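Local coordinates for glycoside Hydrolase Family 43_12 (Metagenome, PDB 7JVH), which probably hydrolyses xylose- or arabinose-containing plant polysaccharides with a family 43 catalytic domain joined to a concanavalin A-like domain, at residues F30-Y35 against Q446-Y451; G414-T419 against V561-F566; T513-G518 against Y530-E535; I431-H436 against G460-Q465; K454-A459 against V475-K480. One frame throughout, in Å; residues are numbered along the deposited sequence.

Contact 1: residues F30-Y35 against Q446-Y451; sequences FTNFTY and QTTLSY
F30 and L449 lie side by side on the buried face of an antiparallel strand pair, F30 CD2 packing at 3.6 Å from L449 CB. T447 is wedged between the two phenylalanines of this face: its OG1 meets the edge of the F30 ring, while its CB touches F33 CD2 at 3.8 Å. With OG1 anti to the backbone N (chi1 -167°), the T447 hydroxyl turns onto N32 O, donating a 2.7 Å bond; T448 N grips that same carbonyl oxygen at 3.1 Å. Over one face of the F33 ring sits Q446 O. Just past F30 the pairing slips by one residue, T31 and N32 both facing T448 in a classic beta bulge: T31 N reaches T448 O at 2.7 Å, N32 N only weakly. The strands belong to a sheet of the concanavalin A-like sandwich. The opposite face, with N32, T34, Q446 and T448, is looser and partly solvent-exposed. Here a water bonded to N32 OD1, Q446 NE2 and T448 OG1 links the three side chains, T448 OG1 also bonding T516. N32 OD1 accepts T34 OG1 on a lone pair at 2.9 Å, and N32 ND2 is held by S385 and D387.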
# COMPACT_ATOMS: atom_id res chain seq x y z
N PHE A 30 -13.20 21.22 -5.49
CA PHE A 30 -13.67 20.39 -4.39
C PHE A 30 -13.26 21.06 -3.09
O PHE A 30 -12.07 21.16 -2.79
CB PHE A 30 -13.09 18.98 -4.49
CG PHE A 30 -13.47 18.26 -5.76
CD1 PHE A 30 -12.75 18.45 -6.93
CD2 PHE A 30 -14.55 17.40 -5.78
CE1 PHE A 30 -13.10 17.79 -8.10
CE2 PHE A 30 -14.91 16.74 -6.95
CZ PHE A 30 -14.18 16.93 -8.11
N THR A 31 -14.26 21.55 -2.34
CA THR A 31 -14.06 22.36 -1.15
C THR A 31 -13.91 21.51 0.12
O THR A 31 -13.43 22.00 1.13
CB THR A 31 -15.23 23.35 -0.97
OG1 THR A 31 -14.90 24.32 0.01
CG2 THR A 31 -16.47 22.63 -0.51
N ASN A 32 -14.35 20.25 0.05
CA ASN A 32 -14.26 19.29 1.14
C ASN A 32 -14.15 17.84 0.66
O ASN A 32 -14.72 17.47 -0.36
CB ASN A 32 -15.48 19.37 2.04
CG ASN A 32 -15.46 18.33 3.16
OD1 ASN A 32 -16.21 17.36 3.15
ND2 ASN A 32 -14.56 18.53 4.12
N PHE A 33 -13.41 17.03 1.42
CA PHE A 33 -13.56 15.59 1.41
C PHE A 33 -13.60 15.08 2.85
O PHE A 33 -12.77 15.47 3.66
CB PHE A 33 -12.41 14.88 0.65
CG PHE A 33 -12.72 13.46 0.32
CD1 PHE A 33 -12.43 12.44 1.21
CD2 PHE A 33 -13.31 13.13 -0.88
CE1 PHE A 33 -12.73 11.11 0.90
CE2 PHE A 33 -13.60 11.80 -1.21
CZ PHE A 33 -13.32 10.79 -0.31
N THR A 34 -14.57 14.21 3.15
CA THR A 34 -14.70 13.59 4.45
C THR A 34 -14.73 12.09 4.28
O THR A 34 -15.47 11.58 3.45
CB THR A 34 -16.00 14.05 5.21
OG1 THR A 34 -15.98 15.47 5.35
CG2 THR A 34 -16.09 13.43 6.57
N TYR A 35 -13.89 11.40 5.07
CA TYR A 35 -13.83 9.94 5.10
C TYR A 35 -14.02 9.47 6.54
O TYR A 35 -13.29 9.91 7.44
CB TYR A 35 -12.49 9.44 4.55
CG TYR A 35 -12.27 7.95 4.70
CD1 TYR A 35 -12.80 7.04 3.79
CD2 TYR A 35 -11.52 7.44 5.76
CE1 TYR A 35 -12.61 5.68 3.93
CE2 TYR A 35 -11.32 6.08 5.92
CZ TYR A 35 -11.85 5.20 4.99
OH TYR A 35 -11.64 3.84 5.15
N GLN A 446 -17.93 11.56 1.78
CA GLN A 446 -18.57 12.55 0.94
C GLN A 446 -17.61 13.64 0.50
O GLN A 446 -16.60 13.90 1.15
CB GLN A 446 -19.73 13.18 1.69
CG GLN A 446 -19.37 13.67 3.07
CD GLN A 446 -20.30 14.74 3.56
OE1 GLN A 446 -21.17 14.48 4.38
NE2 GLN A 446 -20.13 15.95 3.05
N THR A 447 -17.93 14.28 -0.63
CA THR A 447 -17.17 15.41 -1.14
C THR A 447 -18.13 16.51 -1.56
O THR A 447 -19.27 16.24 -1.95
CB THR A 447 -16.25 14.98 -2.32
OG1 THR A 447 -15.31 16.03 -2.59
CG2 THR A 447 -17.05 14.67 -3.60
N THR A 448 -17.66 17.75 -1.45
CA THR A 448 -18.44 18.94 -1.77
C THR A 448 -17.67 19.71 -2.82
O THR A 448 -16.47 19.95 -2.66
CB THR A 448 -18.66 19.82 -0.51
OG1 THR A 448 -19.33 19.04 0.47
CG2 THR A 448 -19.50 21.02 -0.82
N LEU A 449 -18.37 20.09 -3.89
CA LEU A 449 -17.72 20.67 -5.06
C LEU A 449 -18.54 21.80 -5.64
O LEU A 449 -19.77 21.79 -5.60
CB LEU A 449 -17.38 19.61 -6.13
CG LEU A 449 -18.50 19.03 -7.01
CD1 LEU A 449 -18.06 18.74 -8.42
CD2 LEU A 449 -19.06 17.77 -6.37
N SER A 450 -17.83 22.80 -6.16
CA SER A 450 -18.38 23.90 -6.92
C SER A 450 -18.03 23.62 -8.37
O SER A 450 -16.86 23.63 -8.76
CB SER A 450 -17.81 25.22 -6.43
OG SER A 450 -17.99 26.23 -7.41
N TYR A 451 -19.06 23.36 -9.17
CA TYR A 451 -18.94 22.80 -10.50
C TYR A 451 -18.96 23.94 -11.48
O TYR A 451 -20.01 24.52 -11.74
CB TYR A 451 -20.11 21.83 -10.75
CG TYR A 451 -20.21 21.36 -12.17
CD1 TYR A 451 -19.48 20.26 -12.62
CD2 TYR A 451 -21.01 22.03 -13.09
CE1 TYR A 451 -19.56 19.82 -13.94
CE2 TYR A 451 -21.09 21.61 -14.41
CZ TYR A 451 -20.36 20.50 -14.83
OH TYR A 451 -20.47 20.11 -16.13
O HOH W 1 -18.37 17.03 1.61

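Contact 2: residues G414-T419 against V561-F566; sequences GGLQMT and VGMGVF
M418 and M563, both present as selenomethionine, cross at about a right angle, the methyl CE of M418 pressing against M563 CG at 3.4 Å. The M418 chain is bent at its third torsion (chi3 80°), which swings CE out along strand 561-566, while its SE rests 3.9 Å from G564 CA, where no side chain intervenes. M563 bends at both outer torsions and so carries its own methyl to L416: CE of M563 meets CD1 of L416 at 3.7 Å, again with the two chains nearly perpendicular. The third main pair is oblique. V565 directs both of its branches at the base of the M418 chain, CG1 and CG2 each lying 3.6 Å from M418 CG, and CG2 also leans on the backbone carbon T419 C at 3.7 Å. An alanine here lacks both methyls that meet M418 CG, which is likely to open a gap beside T419 and leave the selenomethionine chain freer to turn. No hydrogen bond joins the segments; their strand axes pass 8.5 Å apart at 28°, so the union rests on interdigitating apolar chains, all buried. F30 and F388 add to the packing, F30 touching both selenomethionines and F388 touching L416 and M563. Strand 416-418 belongs to one sheet and strand 560-566 to the other, and two sheets facing each other across a filled hydrophobic interior, with strands nearly aligned, are the hallmark of the concanavalin A-like beta-sandwich.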
# COMPACT_ATOMS: atom_id res chain seq x y z
N GLY A 414 -8.97 28.41 -0.92
CA GLY A 414 -8.85 27.00 -0.57
C GLY A 414 -9.75 26.11 -1.40
O GLY A 414 -10.76 26.56 -1.93
N GLY A 415 -9.38 24.83 -1.49
CA GLY A 415 -10.12 23.84 -2.26
C GLY A 415 -9.30 23.28 -3.40
O GLY A 415 -8.42 23.98 -3.92
N LEU A 416 -9.58 22.03 -3.79
CA LEU A 416 -8.93 21.36 -4.91
C LEU A 416 -9.51 21.80 -6.24
O LEU A 416 -10.51 21.24 -6.70
CB LEU A 416 -9.05 19.84 -4.80
CG LEU A 416 -8.09 19.09 -3.89
CD1 LEU A 416 -8.28 17.59 -4.05
CD2 LEU A 416 -6.66 19.47 -4.19
N GLN A 417 -8.87 22.80 -6.86
CA GLN A 417 -9.11 23.20 -8.24
C GLN A 417 -8.41 22.17 -9.13
O GLN A 417 -7.19 22.15 -9.16
CB GLN A 417 -8.49 24.56 -8.50
CG GLN A 417 -9.45 25.73 -8.40
CD GLN A 417 -8.76 27.03 -8.76
OE1 GLN A 417 -7.99 27.11 -9.73
NE2 GLN A 417 -9.04 28.08 -7.98
N MSE A 418 -9.18 21.33 -9.84
CA MSE A 418 -8.53 20.35 -10.69
C MSE A 418 -9.08 20.40 -12.12
O MSE A 418 -10.28 20.54 -12.34
CB MSE A 418 -8.54 18.96 -10.03
CG MSE A 418 -9.82 18.17 -10.04
SE MSE A 418 -9.49 16.37 -9.22
CE MSE A 418 -9.50 16.67 -7.28
N THR A 419 -8.13 20.36 -13.06
CA THR A 419 -8.38 20.49 -14.49
C THR A 419 -8.31 19.10 -15.11
O THR A 419 -7.51 18.27 -14.70
CB THR A 419 -7.30 21.40 -15.11
OG1 THR A 419 -7.23 22.62 -14.37
CG2 THR A 419 -7.60 21.71 -16.57
N VAL A 561 -10.93 5.68 -2.76
CA VAL A 561 -12.04 6.59 -2.87
C VAL A 561 -11.46 7.98 -3.05
O VAL A 561 -10.46 8.33 -2.42
CB VAL A 561 -12.98 6.50 -1.63
CG1 VAL A 561 -12.30 6.99 -0.37
CG2 VAL A 561 -14.28 7.27 -1.88
N GLY A 562 -12.06 8.77 -3.93
CA GLY A 562 -11.57 10.09 -4.20
C GLY A 562 -12.47 10.92 -5.11
O GLY A 562 -13.57 10.50 -5.45
N MSE A 563 -11.95 12.09 -5.50
CA MSE A 563 -12.65 12.98 -6.40
C MSE A 563 -11.85 13.08 -7.70
O MSE A 563 -10.63 12.95 -7.70
CB MSE A 563 -12.92 14.32 -5.71
CG MSE A 563 -11.70 15.06 -5.20
SE MSE A 563 -11.85 15.76 -3.34
CE MSE A 563 -10.33 14.89 -2.47
N GLY A 564 -12.55 13.28 -8.82
CA GLY A 564 -11.90 13.40 -10.11
C GLY A 564 -12.69 14.17 -11.13
O GLY A 564 -13.85 14.47 -10.91
N VAL A 565 -12.04 14.48 -12.25
CA VAL A 565 -12.61 15.25 -13.35
C VAL A 565 -12.23 14.61 -14.69
O VAL A 565 -11.12 14.10 -14.84
CB VAL A 565 -12.16 16.72 -13.29
CG1 VAL A 565 -12.70 17.38 -12.03
CG2 VAL A 565 -10.66 16.82 -13.32
N PHE A 566 -13.17 14.65 -15.64
CA PHE A 566 -13.05 13.95 -16.91
C PHE A 566 -13.68 14.77 -18.04
O PHE A 566 -14.33 15.79 -17.77
CB PHE A 566 -13.75 12.60 -16.83
CG PHE A 566 -13.26 11.73 -15.73
CD1 PHE A 566 -12.05 11.06 -15.85
CD2 PHE A 566 -13.99 11.59 -14.56
CE1 PHE A 566 -11.58 10.25 -14.83
CE2 PHE A 566 -13.53 10.80 -13.53
CZ PHE A 566 -12.34 10.10 -13.67

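Contact 3: residues T513-G518 against Y530-E535; sequences TPITLG and YTLNGE
T516 and T531 form an antiparallel hydrogen-bonded pair, T531 N reaching T516 O at 2.9 Å and T516 N reaching T531 O at 3.3 Å, both bonds fairly straight (160° and 166° at the hydrogen). The next pair along, L517 with Y530, is non-hydrogen-bonded, and its side chains meet through L517 CD2 and Y530 CB at 3.8 Å. Because Y530 CG stands between the backbone N and the carbonyl carbon (chi1 65°), the tyrosine ring is led away from L517. On the other face the two threonines stand abreast, and T516 OG1 is hydrogen-bonded to T448. Toward the open end the pairing gives way to apolar contact: L532 crosses I515, with CD1 of L532 3.7 Å from I515 CG1 and CD2 of L532 3.9 Å from I515 CD1. L532 CD1 also abuts P514 O, a carbonyl oxygen that accepts T513 OG1 at 2.8 Å. The two segments are the open end of the hairpin made by strands 515-522 and 525-531. Strand 442-451 flanks this hairpin on one side, bonding to I515 and L517, and strand 536-544 on the other, receiving the ring of Y530, while L484 of strand 482-489 in the second sheet packs on L517 and Y530.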
# COMPACT_ATOMS: atom_id res chain seq x y z
N THR A 513 -25.42 26.47 -6.94
CA THR A 513 -24.81 26.35 -5.61
C THR A 513 -23.85 25.17 -5.59
O THR A 513 -23.92 24.32 -6.48
CB THR A 513 -25.85 26.10 -4.49
OG1 THR A 513 -26.14 24.70 -4.41
CG2 THR A 513 -27.16 26.86 -4.75
N PRO A 514 -22.97 25.05 -4.58
CA PRO A 514 -22.15 23.84 -4.42
C PRO A 514 -23.05 22.61 -4.25
O PRO A 514 -24.21 22.75 -3.84
CB PRO A 514 -21.36 24.13 -3.12
CG PRO A 514 -21.37 25.60 -2.98
CD PRO A 514 -22.69 26.05 -3.54
N ILE A 515 -22.50 21.44 -4.56
CA ILE A 515 -23.21 20.17 -4.40
C ILE A 515 -22.33 19.19 -3.64
O ILE A 515 -21.10 19.23 -3.78
CB ILE A 515 -23.65 19.59 -5.77
CG1 ILE A 515 -24.53 18.35 -5.59
CG2 ILE A 515 -22.44 19.26 -6.64
CD1 ILE A 515 -25.11 17.84 -6.89
N THR A 516 -22.95 18.33 -2.83
CA THR A 516 -22.22 17.31 -2.10
C THR A 516 -22.58 15.95 -2.69
O THR A 516 -23.77 15.67 -2.92
CB THR A 516 -22.50 17.36 -0.56
OG1 THR A 516 -21.78 18.46 0.01
CG2 THR A 516 -22.06 16.10 0.13
N LEU A 517 -21.56 15.12 -2.95
CA LEU A 517 -21.75 13.75 -3.37
C LEU A 517 -21.25 12.84 -2.26
O LEU A 517 -20.28 13.16 -1.57
CB LEU A 517 -21.00 13.47 -4.68
CG LEU A 517 -21.31 14.41 -5.86
CD1 LEU A 517 -20.51 13.95 -7.08
CD2 LEU A 517 -22.81 14.48 -6.15
N GLY A 518 -21.92 11.70 -2.09
CA GLY A 518 -21.62 10.78 -1.01
C GLY A 518 -21.72 9.33 -1.46
O GLY A 518 -22.48 9.02 -2.39
N TYR A 530 -26.50 12.03 -3.46
CA TYR A 530 -26.18 13.43 -3.65
C TYR A 530 -27.06 14.26 -2.73
O TYR A 530 -28.17 13.84 -2.40
CB TYR A 530 -26.37 13.84 -5.11
CG TYR A 530 -27.79 13.79 -5.62
CD1 TYR A 530 -28.42 12.58 -5.86
CD2 TYR A 530 -28.50 14.97 -5.90
CE1 TYR A 530 -29.71 12.53 -6.34
CE2 TYR A 530 -29.79 14.94 -6.40
CZ TYR A 530 -30.40 13.72 -6.62
OH TYR A 530 -31.68 13.67 -7.08
N THR A 531 -26.54 15.41 -2.30
CA THR A 531 -27.23 16.29 -1.36
C THR A 531 -27.17 17.70 -1.92
O THR A 531 -26.10 18.31 -1.99
CB THR A 531 -26.59 16.25 0.04
OG1 THR A 531 -26.56 14.90 0.52
CG2 THR A 531 -27.39 17.18 1.00
N LEU A 532 -28.33 18.18 -2.39
CA LEU A 532 -28.44 19.49 -2.99
C LEU A 532 -29.23 20.34 -2.00
O LEU A 532 -29.21 20.07 -0.80
CB LEU A 532 -29.08 19.41 -4.41
CG LEU A 532 -28.49 20.37 -5.45
CD1 LEU A 532 -27.12 20.88 -5.04
CD2 LEU A 532 -28.45 19.76 -6.84
N ASN A 533 -29.91 21.38 -2.49
CA ASN A 533 -30.58 22.40 -1.67
C ASN A 533 -31.31 21.83 -0.43
O ASN A 533 -32.54 21.81 -0.35
CB ASN A 533 -31.51 23.27 -2.54
CG ASN A 533 -32.16 22.48 -3.66
OD1 ASN A 533 -32.77 21.44 -3.42
ND2 ASN A 533 -32.01 22.96 -4.90
N GLY A 534 -30.49 21.37 0.53
CA GLY A 534 -30.94 20.84 1.80
C GLY A 534 -30.85 19.32 1.90
O GLY A 534 -30.16 18.77 2.77
N GLU A 535 -31.57 18.66 0.98
CA GLU A 535 -32.01 17.27 1.11
C GLU A 535 -31.08 16.25 0.43
O GLU A 535 -30.47 16.53 -0.62
CB GLU A 535 -33.42 17.17 0.53
CG GLU A 535 -34.15 15.87 0.72
CD GLU A 535 -35.40 15.78 -0.17
OE1 GLU A 535 -35.85 16.78 -0.79
OE2 GLU A 535 -35.93 14.65 -0.25

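Contact 4: residues I431-H436 against G460-Q465; sequences ISALFH and GLICYQ
F435 and Y464 bring their aromatic rings together obliquely, centroids 5.3 Å apart and planes at 41°. The side chains cross at about a right angle, so the far end of the F435 ring nestles at the root of the tyrosine, CE1 of F435 lying 3.8 Å from Y464 CB. Y464 CG is anti to its backbone N (chi1 -170°), which brings the start of the tyrosine ring (CG, CD2) up to F435 CZ.

Aliphatic groups meet the rings at two further points. I462 CG2 comes up to the edge of the F435 ring, in its plane, 3.8 Å from CE1, and I431 CD1 makes a longer contact with Y464 CE2 at 4.1 Å.

Purely aliphatic contact is confined to A433 CB and I462 CD1, 3.9 Å apart. There are no hydrogen bonds between the segments, all five touching residues being buried and joined by van der Waals contact alone.

The reason lies in the topology: strands 433-437 and 458-464 are second neighbours in one sheet, their axes 8.6 Å apart, with strand 560-566 running antiparallel between them. Glycines G562 and G564 of that middle strand leave room for side chains to meet above it, A433 CB coming within 3.7 Å of G564 CA, while L560 and F566 of the same strand and M400 of strand 399-400 complete the surroundings.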
# COMPACT_ATOMS: atom_id res chain seq x y z
N ILE A 431 -4.84 9.89 -14.87
CA ILE A 431 -6.17 10.50 -14.81
C ILE A 431 -6.22 11.59 -13.73
O ILE A 431 -5.51 11.51 -12.74
CB ILE A 431 -7.30 9.46 -14.59
CG1 ILE A 431 -7.08 8.65 -13.32
CG2 ILE A 431 -7.39 8.53 -15.78
CD1 ILE A 431 -8.20 7.67 -13.02
N SER A 432 -7.05 12.61 -13.96
CA SER A 432 -7.16 13.76 -13.08
C SER A 432 -8.12 13.43 -11.94
O SER A 432 -9.28 13.80 -11.97
CB SER A 432 -7.62 15.00 -13.86
OG SER A 432 -8.68 14.67 -14.73
N ALA A 433 -7.60 12.72 -10.95
CA ALA A 433 -8.32 12.29 -9.77
C ALA A 433 -7.35 12.15 -8.58
O ALA A 433 -6.22 11.74 -8.75
CB ALA A 433 -9.04 10.99 -10.05
N LEU A 434 -7.81 12.54 -7.39
CA LEU A 434 -7.04 12.43 -6.15
C LEU A 434 -7.74 11.43 -5.26
O LEU A 434 -8.96 11.50 -5.09
CB LEU A 434 -6.88 13.78 -5.46
CG LEU A 434 -5.70 13.93 -4.51
CD1 LEU A 434 -4.39 13.68 -5.21
CD2 LEU A 434 -5.72 15.32 -3.89
N PHE A 435 -6.96 10.48 -4.70
CA PHE A 435 -7.48 9.28 -4.08
C PHE A 435 -6.98 9.09 -2.66
O PHE A 435 -5.85 9.47 -2.31
CB PHE A 435 -7.11 8.04 -4.89
CG PHE A 435 -7.91 7.87 -6.15
CD1 PHE A 435 -9.27 7.59 -6.10
CD2 PHE A 435 -7.29 7.95 -7.40
CE1 PHE A 435 -10.00 7.42 -7.25
CE2 PHE A 435 -8.02 7.78 -8.56
CZ PHE A 435 -9.37 7.51 -8.50
N HIS A 436 -7.85 8.48 -1.85
CA HIS A 436 -7.61 8.11 -0.48
C HIS A 436 -7.87 6.62 -0.43
O HIS A 436 -8.88 6.15 -0.96
CB HIS A 436 -8.60 8.86 0.42
CG HIS A 436 -8.35 8.67 1.88
ND1 HIS A 436 -8.62 7.48 2.54
CD2 HIS A 436 -7.85 9.51 2.82
CE1 HIS A 436 -8.30 7.61 3.81
NE2 HIS A 436 -7.83 8.83 4.01
N GLY A 460 -16.77 14.69 -10.10
CA GLY A 460 -17.45 13.82 -9.17
C GLY A 460 -16.61 12.98 -8.24
O GLY A 460 -15.49 13.33 -7.91
N LEU A 461 -17.21 11.86 -7.82
CA LEU A 461 -16.73 11.03 -6.73
C LEU A 461 -16.52 9.63 -7.27
O LEU A 461 -17.37 9.11 -7.99
CB LEU A 461 -17.78 11.02 -5.61
CG LEU A 461 -17.63 10.01 -4.48
CD1 LEU A 461 -16.47 10.38 -3.56
CD2 LEU A 461 -18.93 9.93 -3.72
N ILE A 462 -15.40 9.01 -6.88
CA ILE A 462 -14.93 7.76 -7.46
C ILE A 462 -14.56 6.73 -6.40
O ILE A 462 -13.86 7.05 -5.43
CB ILE A 462 -13.67 7.97 -8.33
CG1 ILE A 462 -13.88 9.10 -9.33
CG2 ILE A 462 -13.30 6.68 -9.04
CD1 ILE A 462 -12.67 9.44 -10.14
N CYS A 463 -15.03 5.49 -6.60
CA CYS A 463 -14.54 4.30 -5.92
C CYS A 463 -13.82 3.43 -6.99
O CYS A 463 -14.44 3.00 -7.97
CB CYS A 463 -15.70 3.54 -5.25
SG CYS A 463 -16.69 4.55 -4.10
N TYR A 464 -12.52 3.18 -6.77
CA TYR A 464 -11.60 2.68 -7.78
C TYR A 464 -10.77 1.51 -7.26
O TYR A 464 -10.03 1.65 -6.29
CB TYR A 464 -10.63 3.81 -8.15
CG TYR A 464 -9.74 3.57 -9.35
CD1 TYR A 464 -8.50 2.93 -9.23
CD2 TYR A 464 -10.10 4.06 -10.61
CE1 TYR A 464 -7.69 2.74 -10.33
CE2 TYR A 464 -9.27 3.90 -11.70
CZ TYR A 464 -8.07 3.23 -11.56
OH TYR A 464 -7.22 3.00 -12.63
N GLN A 465 -10.87 0.36 -7.93
CA GLN A 465 -9.96 -0.78 -7.74
C GLN A 465 -8.92 -0.76 -8.87
O GLN A 465 -7.72 -0.68 -8.62
CB GLN A 465 -10.75 -2.08 -7.72
CG GLN A 465 -9.94 -3.38 -7.72
CD GLN A 465 -8.80 -3.41 -6.70
OE1 GLN A 465 -7.66 -3.58 -7.11
NE2 GLN A 465 -9.08 -3.24 -5.41

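Contact 5: residues K454-A459 against V475-K480; sequences KAAQKA and VQTEGK
A456 opens the contact, its CB lying 3.8 Å from T477 OG1, at the end of a beta hairpin whose arms are strands 458-464 and 469-477. The backbone of A456 has positive phi (57°), as the chain bends before entering its strand. The T477 hydroxyl has its principal partner in Y451 OH, and its approach to A456 O is long and weak. At Q457 the backbone serves rather than the side chain: its carbonyl oxygen also bonds Y451 OH, so that one tyrosine hydroxyl joins both arms.

K458 contributes the main side-chain meeting. Its CA-H points at V475 O (3.5 Å), and its chain, extended beyond CG, passes obliquely over one face of the Q476 amide. K458 CE lies 3.6 Å from Q476 OE1 and K458 CD 3.7 Å from Q476 NE2, so methylene groups cover the amide while the charged end passes beyond it. A water receives K458 NZ at 2.7 Å and Q476 NE2 at 3.1 Å, bridging the ammonium and the amide nitrogen; Q476 NE2 is held more firmly by T474 OG1. Exchanged for an alanine, K458 would probably leave the Q476 amide without its methylene cover and the bridging water without one of its two donors.

A459 begins the regular pairing as the hydrogen-bonded partner of V475. A459 N donates to V475 O at 3.2 Å, and V475 N returns a bond to A459 O at 2.9 Å.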
# COMPACT_ATOMS: atom_id res chain seq x y z
N LYS A 454 -19.05 26.82 -16.88
CA LYS A 454 -18.42 27.30 -18.11
C LYS A 454 -17.63 26.19 -18.80
O LYS A 454 -17.76 26.00 -20.00
CB LYS A 454 -17.54 28.54 -17.87
CG LYS A 454 -16.90 29.08 -19.14
CD LYS A 454 -16.25 30.44 -18.94
CE LYS A 454 -15.50 30.88 -20.20
NZ LYS A 454 -14.33 31.78 -19.96
N ALA A 455 -16.79 25.47 -18.04
CA ALA A 455 -16.02 24.36 -18.58
C ALA A 455 -16.90 23.18 -19.02
O ALA A 455 -16.51 22.41 -19.88
CB ALA A 455 -14.97 23.89 -17.57
N ALA A 456 -18.09 23.05 -18.42
CA ALA A 456 -19.09 22.04 -18.77
C ALA A 456 -18.63 20.57 -18.70
O ALA A 456 -19.36 19.66 -19.10
CB ALA A 456 -19.69 22.34 -20.13
N GLN A 457 -17.45 20.35 -18.11
CA GLN A 457 -16.83 19.01 -18.04
C GLN A 457 -17.52 18.11 -17.01
O GLN A 457 -18.61 18.41 -16.56
CB GLN A 457 -15.33 19.17 -17.80
CG GLN A 457 -14.66 19.97 -18.91
CD GLN A 457 -13.19 20.22 -18.70
OE1 GLN A 457 -12.68 20.22 -17.59
NE2 GLN A 457 -12.50 20.47 -19.79
N LYS A 458 -16.89 16.99 -16.65
CA LYS A 458 -17.41 16.07 -15.65
C LYS A 458 -16.60 16.17 -14.36
O LYS A 458 -15.38 16.21 -14.40
CB LYS A 458 -17.35 14.63 -16.16
CG LYS A 458 -17.82 14.44 -17.59
CD LYS A 458 -17.83 12.95 -17.93
CE LYS A 458 -18.38 12.70 -19.33
NZ LYS A 458 -18.38 11.24 -19.62
N ALA A 459 -17.29 16.19 -13.22
CA ALA A 459 -16.66 16.31 -11.91
C ALA A 459 -17.46 15.52 -10.89
O ALA A 459 -18.69 15.64 -10.84
CB ALA A 459 -16.58 17.76 -11.48
N VAL A 475 -21.32 14.99 -11.82
CA VAL A 475 -22.15 16.05 -12.36
C VAL A 475 -21.63 16.28 -13.76
O VAL A 475 -20.43 16.35 -13.97
CB VAL A 475 -22.06 17.36 -11.54
CG1 VAL A 475 -22.86 18.50 -12.15
CG2 VAL A 475 -22.49 17.12 -10.11
N GLN A 476 -22.55 16.40 -14.72
CA GLN A 476 -22.25 16.70 -16.11
C GLN A 476 -23.23 17.76 -16.60
O GLN A 476 -24.11 18.15 -15.87
CB GLN A 476 -22.36 15.43 -16.95
CG GLN A 476 -21.40 14.34 -16.49
CD GLN A 476 -21.49 13.07 -17.32
OE1 GLN A 476 -21.89 13.11 -18.48
NE2 GLN A 476 -21.14 11.95 -16.73
N THR A 477 -23.05 18.22 -17.85
CA THR A 477 -23.90 19.23 -18.47
C THR A 477 -24.54 18.67 -19.74
O THR A 477 -23.91 17.94 -20.49
CB THR A 477 -23.13 20.51 -18.86
OG1 THR A 477 -22.32 20.96 -17.76
CG2 THR A 477 -24.09 21.62 -19.27
N GLU A 478 -25.82 19.02 -19.94
CA GLU A 478 -26.60 18.65 -21.12
C GLU A 478 -27.59 19.79 -21.35
O GLU A 478 -28.53 19.97 -20.57
CB GLU A 478 -27.34 17.33 -20.90
CG GLU A 478 -26.42 16.15 -20.64
CD GLU A 478 -27.14 14.82 -20.50
OE1 GLU A 478 -28.35 14.76 -20.76
OE2 GLU A 478 -26.50 13.84 -20.10
N GLY A 479 -27.36 20.57 -22.42
CA GLY A 479 -28.03 21.83 -22.65
C GLY A 479 -27.37 22.87 -21.76
O GLY A 479 -26.14 22.92 -21.64
N LYS A 480 -28.19 23.72 -21.14
CA LYS A 480 -27.73 24.67 -20.12
C LYS A 480 -28.29 24.16 -18.80
O LYS A 480 -28.92 24.90 -18.03
CB LYS A 480 -28.16 26.12 -20.43
CG LYS A 480 -27.58 27.16 -19.45
CD LYS A 480 -26.07 27.03 -19.25
CE LYS A 480 -25.56 28.02 -18.22
NZ LYS A 480 -25.87 27.56 -16.85
O HOH W 2 -20.68 9.86 -19.02

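All five contacts lie in the C-terminal sandwich, on the same side of the chain's centre. Contacts 1 and 3, with centres about 10 Å apart, follow each other across the larger sheet, where strands 442-451 and 515-522 are neighbours; contacts 4 and 5 share strand 458-464 in the six-stranded sheet. Contact 2 joins the two sheets, its centre about 8 Å from that of contact 1 and 9 Å from that of contact 4. Along the chain, contacts 3, 4 and 5 are nested within the loop closed by contact 2, whereas contact 1 reaches back to strand 28-37. The N-terminal strand is thus built into the C-terminal domain, tying the chain's two ends together.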